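Local coordinates for Pol protein (Human T-cell leukemia virus type I, PDB 6TJU), which forms the C-terminal, SH3-like domain of the viral integrase and probably binds DNA during integration of the viral genome, at residues A36-I41 with A48-W53; F15-L20 with I41-S46. All blocks are in the same frame, centred on the assembly; numbering follows the deposited sequence.

Interaction 1 of 2, residues A36-I41 with A48-W53; sequences AGAALI and AQWIPW
Strands 38-42 and 48-52 pair as an antiparallel beta hairpin in the SH3-like C-terminal domain of the integrase, and its first strand is the middle one of a three-stranded sheet. Two hydrogen-bonded pairs, Ala39 with Ile51 and Ile41 with Gln49, set the register; the bond from Ile41 N to Gln49 O is 2.8 Å long and nearly straight, 177° at the hydrogen. Past the Ala39-Ile51 pair, where strand 48-52 ends, Trp53 N still bonds to Gly37 O at 3.1 Å, from well above the carbonyl plane.

Leu40 and Trp50 meet on one face of the hairpin. With Leu40 CG anti to the backbone N (chi1 -175°), CD1 is carried over the five-membered ring of Trp50, 3.8 Å from its centroid and almost on the normal, a CH-pi contact. CD1 also lies 3.7 Å from Ala48 CB, while Ala38 O comes to the edge of the same indole, in its plane. At the far end Trp53 lays its six-membered ring against Gly37, whose CA sits over the face, 3.7 Å from the centroid, in a second CH-pi contact. Glycine suits this place because its phi is positive (75°).

The opposite face carries Ala39, Ile41 and Ile51, with Gln49 at its end. Ile41 CG1 and Ile51 CG1 touch at 3.6 Å, the two side chains crossing at about a right angle. The three buried residues turn toward the second sheet, where Tyr13 covers Ala39 and Ile41 and Leu56 covers Ala39 and Ile51, while Leu40 bonds through its backbone to Leu32 and Gln33 on the hairpin's other flank.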
ATOM      1  N   ALA A  36      -3.217  10.822   7.692  1.00 56.73           N
ATOM      2  CA  ALA A  36      -1.995  11.125   8.455  1.00 57.31           C
ATOM      3  C   ALA A  36      -1.410   9.795   8.925  1.00 51.36           C
ATOM      4  O   ALA A  36      -2.111   9.019   9.577  1.00 60.50           O
ATOM      5  CB  ALA A  36      -2.302  12.055   9.624  1.00 58.33           C
ATOM      6  N   GLY A  37      -0.192   9.512   8.526  1.00 49.16           N
ATOM      7  CA  GLY A  37       0.539   8.314   8.982  1.00 60.18           C
ATOM      8  C   GLY A  37       0.106   6.976   8.384  1.00 58.20           C
ATOM      9  O   GLY A  37       0.650   5.957   8.880  1.00 58.09           O
ATOM     10  N   ALA A  38      -0.802   6.906   7.392  1.00 49.73           N
ATOM     11  CA  ALA A  38      -1.238   5.603   6.823  1.00 49.14           C
ATOM     12  C   ALA A  38      -1.866   5.750   5.434  1.00 43.96           C
ATOM     13  O   ALA A  38      -2.413   6.817   5.126  1.00 46.41           O
ATOM     14  CB  ALA A  38      -2.191   4.895   7.764  1.00 46.10           C
ATOM     15  N   ALA A  39      -1.791   4.684   4.627  1.00 45.33           N
ATOM     16  CA  ALA A  39      -2.518   4.598   3.343  1.00 40.92           C
ATOM     17  C   ALA A  39      -3.440   3.384   3.374  1.00 46.63           C
ATOM     18  O   ALA A  39      -3.098   2.344   4.028  1.00 46.37           O
ATOM     19  CB  ALA A  39      -1.553   4.524   2.187  1.00 43.43           C
ATOM     20  N   LEU A  40      -4.582   3.498   2.701  1.00 45.85           N
ATOM     21  CA  LEU A  40      -5.544   2.372   2.605  1.00 47.84           C
ATOM     22  C   LEU A  40      -5.190   1.540   1.373  1.00 43.87           C
ATOM     23  O   LEU A  40      -5.359   2.008   0.237  1.00 46.41           O
ATOM     24  CB  LEU A  40      -6.975   2.897   2.554  1.00 45.96           C
ATOM     25  CG  LEU A  40      -8.049   1.825   2.574  1.00 46.94           C
ATOM     26  CD1 LEU A  40      -8.025   1.022   3.862  1.00 53.18           C
ATOM     27  CD2 LEU A  40      -9.390   2.480   2.390  1.00 50.47           C
ATOM     28  N   ILE A  41      -4.694   0.343   1.625  1.00 44.82           N
ATOM     29  CA  ILE A  41      -4.119  -0.553   0.593  1.00 46.18           C
ATOM     30  C   ILE A  41      -5.026  -1.757   0.431  1.00 45.66           C
ATOM     31  O   ILE A  41      -5.373  -2.372   1.417  1.00 46.65           O
ATOM     32  CB  ILE A  41      -2.704  -1.005   0.977  1.00 48.41           C
ATOM     33  CG1 ILE A  41      -1.746   0.163   1.272  1.00 47.85           C
ATOM     34  CG2 ILE A  41      -2.205  -1.921  -0.121  1.00 44.00           C
ATOM     35  CD1 ILE A  41      -1.682   1.240   0.188  1.00 57.65           C
ATOM     36  N   ALA A  48      -9.341  -4.178   2.587  1.00 50.45           N
ATOM     37  CA  ALA A  48      -8.262  -3.178   2.586  1.00 44.19           C
ATOM     38  C   ALA A  48      -7.899  -2.790   4.025  1.00 47.64           C
ATOM     39  O   ALA A  48      -8.726  -2.840   4.991  1.00 47.09           O
ATOM     40  CB  ALA A  48      -8.664  -2.006   1.756  1.00 44.97           C
ATOM     41  N   GLN A  49      -6.650  -2.412   4.166  1.00 54.46           N
ATOM     42  CA  GLN A  49      -6.030  -2.196   5.475  1.00 54.03           C
ATOM     43  C   GLN A  49      -5.318  -0.851   5.408  1.00 55.05           C
ATOM     44  O   GLN A  49      -4.759  -0.481   4.335  1.00 52.79           O
ATOM     45  CB  GLN A  49      -5.112  -3.363   5.807  1.00 60.96           C
ATOM     46  CG  GLN A  49      -4.699  -3.367   7.268  1.00 74.81           C
ATOM     47  CD  GLN A  49      -4.186  -4.721   7.672  1.00 79.33           C
ATOM     48  OE1 GLN A  49      -4.280  -5.686   6.906  1.00 75.94           O
ATOM     49  NE2 GLN A  49      -3.632  -4.797   8.871  1.00 92.18           N
ATOM     50  N   TRP A  50      -5.432  -0.122   6.508  1.00 53.81           N
ATOM     51  CA  TRP A  50      -4.685   1.113   6.786  1.00 51.44           C
ATOM     52  C   TRP A  50      -3.270   0.708   7.206  1.00 55.50           C
ATOM     53  O   TRP A  50      -3.098   0.121   8.292  1.00 50.47           O
ATOM     54  CB  TRP A  50      -5.418   1.929   7.851  1.00 56.46           C
ATOM     55  CG  TRP A  50      -6.664   2.573   7.352  1.00 54.24           C
ATOM     56  CD1 TRP A  50      -7.954   2.202   7.609  1.00 62.30           C
ATOM     57  CD2 TRP A  50      -6.726   3.757   6.558  1.00 54.34           C
ATOM     58  NE1 TRP A  50      -8.824   3.070   7.004  1.00 63.52           N
ATOM     59  CE2 TRP A  50      -8.092   4.029   6.341  1.00 61.98           C
ATOM     60  CE3 TRP A  50      -5.754   4.604   6.013  1.00 52.72           C
ATOM     61  CZ2 TRP A  50      -8.516   5.136   5.599  1.00 60.78           C
ATOM     62  CZ3 TRP A  50      -6.176   5.683   5.266  1.00 55.02           C
ATOM     63  CH2 TRP A  50      -7.533   5.931   5.043  1.00 56.93           C
ATOM     64  N   ILE A  51      -2.313   0.926   6.310  1.00 50.44           N
ATOM     65  CA  ILE A  51      -0.895   0.544   6.518  1.00 52.41           C
ATOM     66  C   ILE A  51      -0.169   1.804   6.929  1.00 49.77           C
ATOM     67  O   ILE A  51      -0.204   2.798   6.204  1.00 48.63           O
ATOM     68  CB  ILE A  51      -0.217  -0.062   5.277  1.00 51.23           C
ATOM     69  CG1 ILE A  51      -1.067  -1.114   4.567  1.00 56.81           C
ATOM     70  CG2 ILE A  51       1.151  -0.597   5.681  1.00 48.47           C
ATOM     71  CD1 ILE A  51      -1.238  -2.370   5.377  1.00 57.23           C
ATOM     72  N   PRO A  52       0.546   1.751   8.066  1.00 49.03           N
ATOM     73  CA  PRO A  52       1.326   2.894   8.503  1.00 47.34           C
ATOM     74  C   PRO A  52       2.489   3.097   7.524  1.00 46.44           C
ATOM     75  O   PRO A  52       2.943   2.106   6.922  1.00 46.08           O
ATOM     76  CB  PRO A  52       1.804   2.499   9.896  1.00 47.44           C
ATOM     77  CG  PRO A  52       1.868   0.999   9.841  1.00 48.41           C
ATOM     78  CD  PRO A  52       0.724   0.575   8.949  1.00 54.59           C
ATOM     79  N   TRP A  53       2.942   4.357   7.435  1.00 47.67           N
ATOM     80  CA  TRP A  53       4.027   4.802   6.529  1.00 50.50           C
ATOM     81  C   TRP A  53       5.289   3.947   6.697  1.00 56.86           C
ATOM     82  O   TRP A  53       5.971   3.731   5.688  1.00 54.56           O
ATOM     83  CB  TRP A  53       4.339   6.286   6.724  1.00 53.65           C
ATOM     84  CG  TRP A  53       3.263   7.183   6.208  1.00 56.58           C
ATOM     85  CD1 TRP A  53       2.231   6.855   5.364  1.00 59.67           C
ATOM     86  CD2 TRP A  53       3.161   8.587   6.477  1.00 63.76           C
ATOM     87  NE1 TRP A  53       1.454   7.959   5.137  1.00 58.90           N
ATOM     88  CE2 TRP A  53       2.019   9.037   5.786  1.00 66.97           C
ATOM     89  CE3 TRP A  53       3.927   9.504   7.222  1.00 70.95           C
ATOM     90  CZ2 TRP A  53       1.634  10.381   5.834  1.00 71.86           C
ATOM     91  CZ3 TRP A  53       3.537  10.829   7.274  1.00 72.18           C
ATOM     92  CH2 TRP A  53       2.403  11.257   6.579  1.00 75.05           C
TER

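Interaction 2 of 2, residues F15-L20 with I41-S46; sequences FKLPGL and IPVSAS
Phe15 lays one face of its ring on the CG2 methyl of Ile41, and this buried CH-pi contact is the heart of a small apolar junction that has no hydrogen bond across it. The methyl stands 3.8 Å from the ring centroid, 18° off the normal, and is displaced toward the CD1 side, where CD1 and CG2 are 3.7 Å apart. Phe15 CG lies between its backbone N and carbonyl carbon (chi1 72°), and chi2 of -85° turns the ring so that a face rather than its rim is offered to the isoleucine. Ile41 answers with the branch that is anti to its own backbone N, so the two branches of isoleucine serve two neighbours, CG2 the ring of Phe15 and CG1 Ile51.

In the SH3-like fold two small antiparallel sheets pack face to face, and this contact spans them: Phe15 closes strand 12-15 of one sheet, Ile41 belongs to strand 38-42 of the other. Gln29 of strand 26-30 touches both side chains.

Farther along, Val43 CG1 is shared by two partners, lying 4.0 Å from Phe15 CE2 and also 4.0 Å from Leu17 CD2. Leu17 starts from a backbone about 8.5 Å from that of Val43, CA to CA, and needs the full length of its side chain to arrive. Leu17 also opens a type I beta turn that ends at Leu20, with Pro18 at its second position, where the restricted phi of proline fits, and Gln49 of strand 48-52 packs against Leu17 and Pro18.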
ATOM      1  N   PHE A  15       4.222  -2.568   0.101  1.00 35.86           N
ATOM      2  CA  PHE A  15       3.688  -2.667   1.466  1.00 39.70           C
ATOM      3  C   PHE A  15       4.116  -3.986   2.119  1.00 41.82           C
ATOM      4  O   PHE A  15       4.329  -5.012   1.419  1.00 37.41           O
ATOM      5  CB  PHE A  15       2.162  -2.412   1.488  1.00 37.50           C
ATOM      6  CG  PHE A  15       1.310  -3.507   0.901  1.00 35.33           C
ATOM      7  CD1 PHE A  15       1.074  -3.540  -0.472  1.00 36.96           C
ATOM      8  CD2 PHE A  15       0.772  -4.510   1.689  1.00 41.45           C
ATOM      9  CE1 PHE A  15       0.321  -4.551  -1.042  1.00 39.06           C
ATOM     10  CE2 PHE A  15       0.043  -5.544   1.104  1.00 39.95           C
ATOM     11  CZ  PHE A  15      -0.186  -5.559  -0.252  1.00 38.26           C
ATOM     12  N   LYS A  16       4.249  -3.930   3.454  1.00 47.53           N
ATOM     13  CA  LYS A  16       4.312  -5.110   4.347  1.00 51.62           C
ATOM     14  C   LYS A  16       3.104  -5.049   5.280  1.00 60.57           C
ATOM     15  O   LYS A  16       2.632  -3.952   5.587  1.00 60.66           O
ATOM     16  CB  LYS A  16       5.658  -5.123   5.081  1.00 47.19           C
ATOM     17  CG  LYS A  16       6.804  -5.558   4.205  1.00 50.01           C
ATOM     18  CD  LYS A  16       8.142  -5.661   4.896  1.00 50.48           C
ATOM     19  CE  LYS A  16       9.170  -6.190   3.910  1.00 48.82           C
ATOM     20  NZ  LYS A  16      10.513  -6.356   4.513  1.00 58.51           N
ATOM     21  N   LEU A  17       2.584  -6.191   5.691  1.00 64.45           N
ATOM     22  CA  LEU A  17       1.412  -6.181   6.595  1.00 74.07           C
ATOM     23  C   LEU A  17       1.868  -5.941   8.017  1.00 79.44           C
ATOM     24  O   LEU A  17       2.752  -6.650   8.493  1.00 88.77           O
ATOM     25  CB  LEU A  17       0.695  -7.511   6.485  1.00 78.77           C
ATOM     26  CG  LEU A  17       0.115  -7.732   5.100  1.00 77.49           C
ATOM     27  CD1 LEU A  17       0.308  -9.183   4.665  1.00 80.87           C
ATOM     28  CD2 LEU A  17      -1.336  -7.289   5.067  1.00 66.52           C
ATOM     29  N   PRO A  18       1.195  -5.007   8.735  1.00 99.53           N
ATOM     30  CA  PRO A  18       1.655  -4.533  10.043  1.00 96.83           C
ATOM     31  C   PRO A  18       1.880  -5.626  11.092  1.00 94.55           C
ATOM     32  O   PRO A  18       2.584  -5.340  12.052  1.00 92.93           O
ATOM     33  CB  PRO A  18       0.545  -3.582  10.523  1.00 91.33           C
ATOM     34  CG  PRO A  18      -0.644  -3.943   9.670  1.00 97.05           C
ATOM     35  CD  PRO A  18      -0.074  -4.371   8.335  1.00 94.97           C
ATOM     36  N   GLY A  19       1.329  -6.825  10.881  1.00 91.51           N
ATOM     37  CA  GLY A  19       1.363  -7.891  11.898  1.00 95.39           C
ATOM     38  C   GLY A  19       1.945  -9.223  11.427  1.00100.25           C
ATOM     39  O   GLY A  19       1.538 -10.233  12.022  1.00108.10           O
ATOM     40  N   LEU A  20       2.881  -9.288  10.467  1.00 93.19           N
ATOM     41  CA  LEU A  20       3.375 -10.621  10.004  1.00 99.96           C
ATOM     42  C   LEU A  20       4.852 -10.825  10.365  1.00 91.12           C
ATOM     43  O   LEU A  20       5.649  -9.921   9.986  1.00 86.67           O
ATOM     44  CB  LEU A  20       3.129 -10.765   8.499  1.00111.33           C
ATOM     45  N   ILE A  41      -4.694   0.343   1.625  1.00 44.82           N
ATOM     46  CA  ILE A  41      -4.119  -0.553   0.593  1.00 46.18           C
ATOM     47  C   ILE A  41      -5.026  -1.757   0.431  1.00 45.66           C
ATOM     48  O   ILE A  41      -5.373  -2.372   1.417  1.00 46.65           O
ATOM     49  CB  ILE A  41      -2.704  -1.005   0.977  1.00 48.41           C
ATOM     50  CG1 ILE A  41      -1.746   0.163   1.272  1.00 47.85           C
ATOM     51  CG2 ILE A  41      -2.205  -1.921  -0.121  1.00 44.00           C
ATOM     52  CD1 ILE A  41      -1.682   1.240   0.188  1.00 57.65           C
ATOM     53  N   PRO A  42      -5.412  -2.140  -0.807  1.00 46.59           N
ATOM     54  CA  PRO A  42      -6.055  -3.427  -1.038  1.00 44.02           C
ATOM     55  C   PRO A  42      -5.094  -4.565  -0.691  1.00 49.69           C
ATOM     56  O   PRO A  42      -4.031  -4.580  -1.237  1.00 48.03           O
ATOM     57  CB  PRO A  42      -6.363  -3.441  -2.540  1.00 47.30           C
ATOM     58  CG  PRO A  42      -6.313  -1.990  -2.973  1.00 46.55           C
ATOM     59  CD  PRO A  42      -5.345  -1.323  -2.027  1.00 47.95           C
ATOM     60  N   VAL A  43      -5.482  -5.453   0.225  1.00 51.87           N
ATOM     61  CA  VAL A  43      -4.640  -6.590   0.698  1.00 52.78           C
ATOM     62  C   VAL A  43      -5.287  -7.933   0.318  1.00 59.36           C
ATOM     63  O   VAL A  43      -4.627  -8.959   0.488  1.00 65.78           O
ATOM     64  CB  VAL A  43      -4.333  -6.481   2.214  1.00 58.53           C
ATOM     65  CG1 VAL A  43      -3.666  -5.139   2.600  1.00 56.89           C
ATOM     66  CG2 VAL A  43      -5.554  -6.766   3.094  1.00 56.70           C
ATOM     67  N   SER A  44      -6.516  -7.944  -0.195  1.00 58.55           N
ATOM     68  CA  SER A  44      -7.205  -9.153  -0.708  1.00 58.23           C
ATOM     69  C   SER A  44      -8.324  -8.712  -1.649  1.00 58.55           C
ATOM     70  O   SER A  44      -8.532  -7.514  -1.884  1.00 58.35           O
ATOM     71  CB  SER A  44      -7.741 -10.008   0.433  1.00 59.99           C
ATOM     72  OG  SER A  44      -8.731  -9.289   1.182  1.00 62.63           O
ATOM     73  N   ALA A  45      -9.040  -9.671  -2.180  1.00 58.80           N
ATOM     74  CA  ALA A  45     -10.099  -9.383  -3.138  1.00 58.89           C
ATOM     75  C   ALA A  45     -11.245  -8.745  -2.382  1.00 64.05           C
ATOM     76  O   ALA A  45     -12.084  -8.186  -3.045  1.00 76.68           O
ATOM     77  CB  ALA A  45     -10.527 -10.645  -3.858  1.00 69.63           C
ATOM     78  N   SER A  46     -11.310  -8.869  -1.060  1.00 62.71           N
ATOM     79  CA  SER A  46     -12.480  -8.363  -0.294  1.00 67.38           C
ATOM     80  C   SER A  46     -12.076  -7.443   0.869  1.00 62.14           C
ATOM     81  O   SER A  46     -12.936  -7.062   1.687  1.00 60.87           O
ATOM     82  CB  SER A  46     -13.281  -9.519   0.206  1.00 70.65           C
ATOM     83  OG  SER A  46     -12.834  -9.833   1.519  1.00 69.56           O
TER

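From the N terminus, the chain runs through strand 12-15 into the 15-20 segment, passes strands 26-30 and 33-35, and then enters strand 38-42. There interaction 2 closes a long loop of twenty intervening residues, joining one sheet to the other. Interaction 1 closes a much shorter one, the hairpin whose strands 38-42 and 48-52 are linked by the short connection 43-47. Along the chain the segments alternate, 15-20, 36-41, 41-46, 48-53, so the two loops cross rather than nest; they share Ile41. Gln49 and Ile51 of interaction 1 also pack on Pro18, so the 15-20 segment is held against both strands of the hairpin.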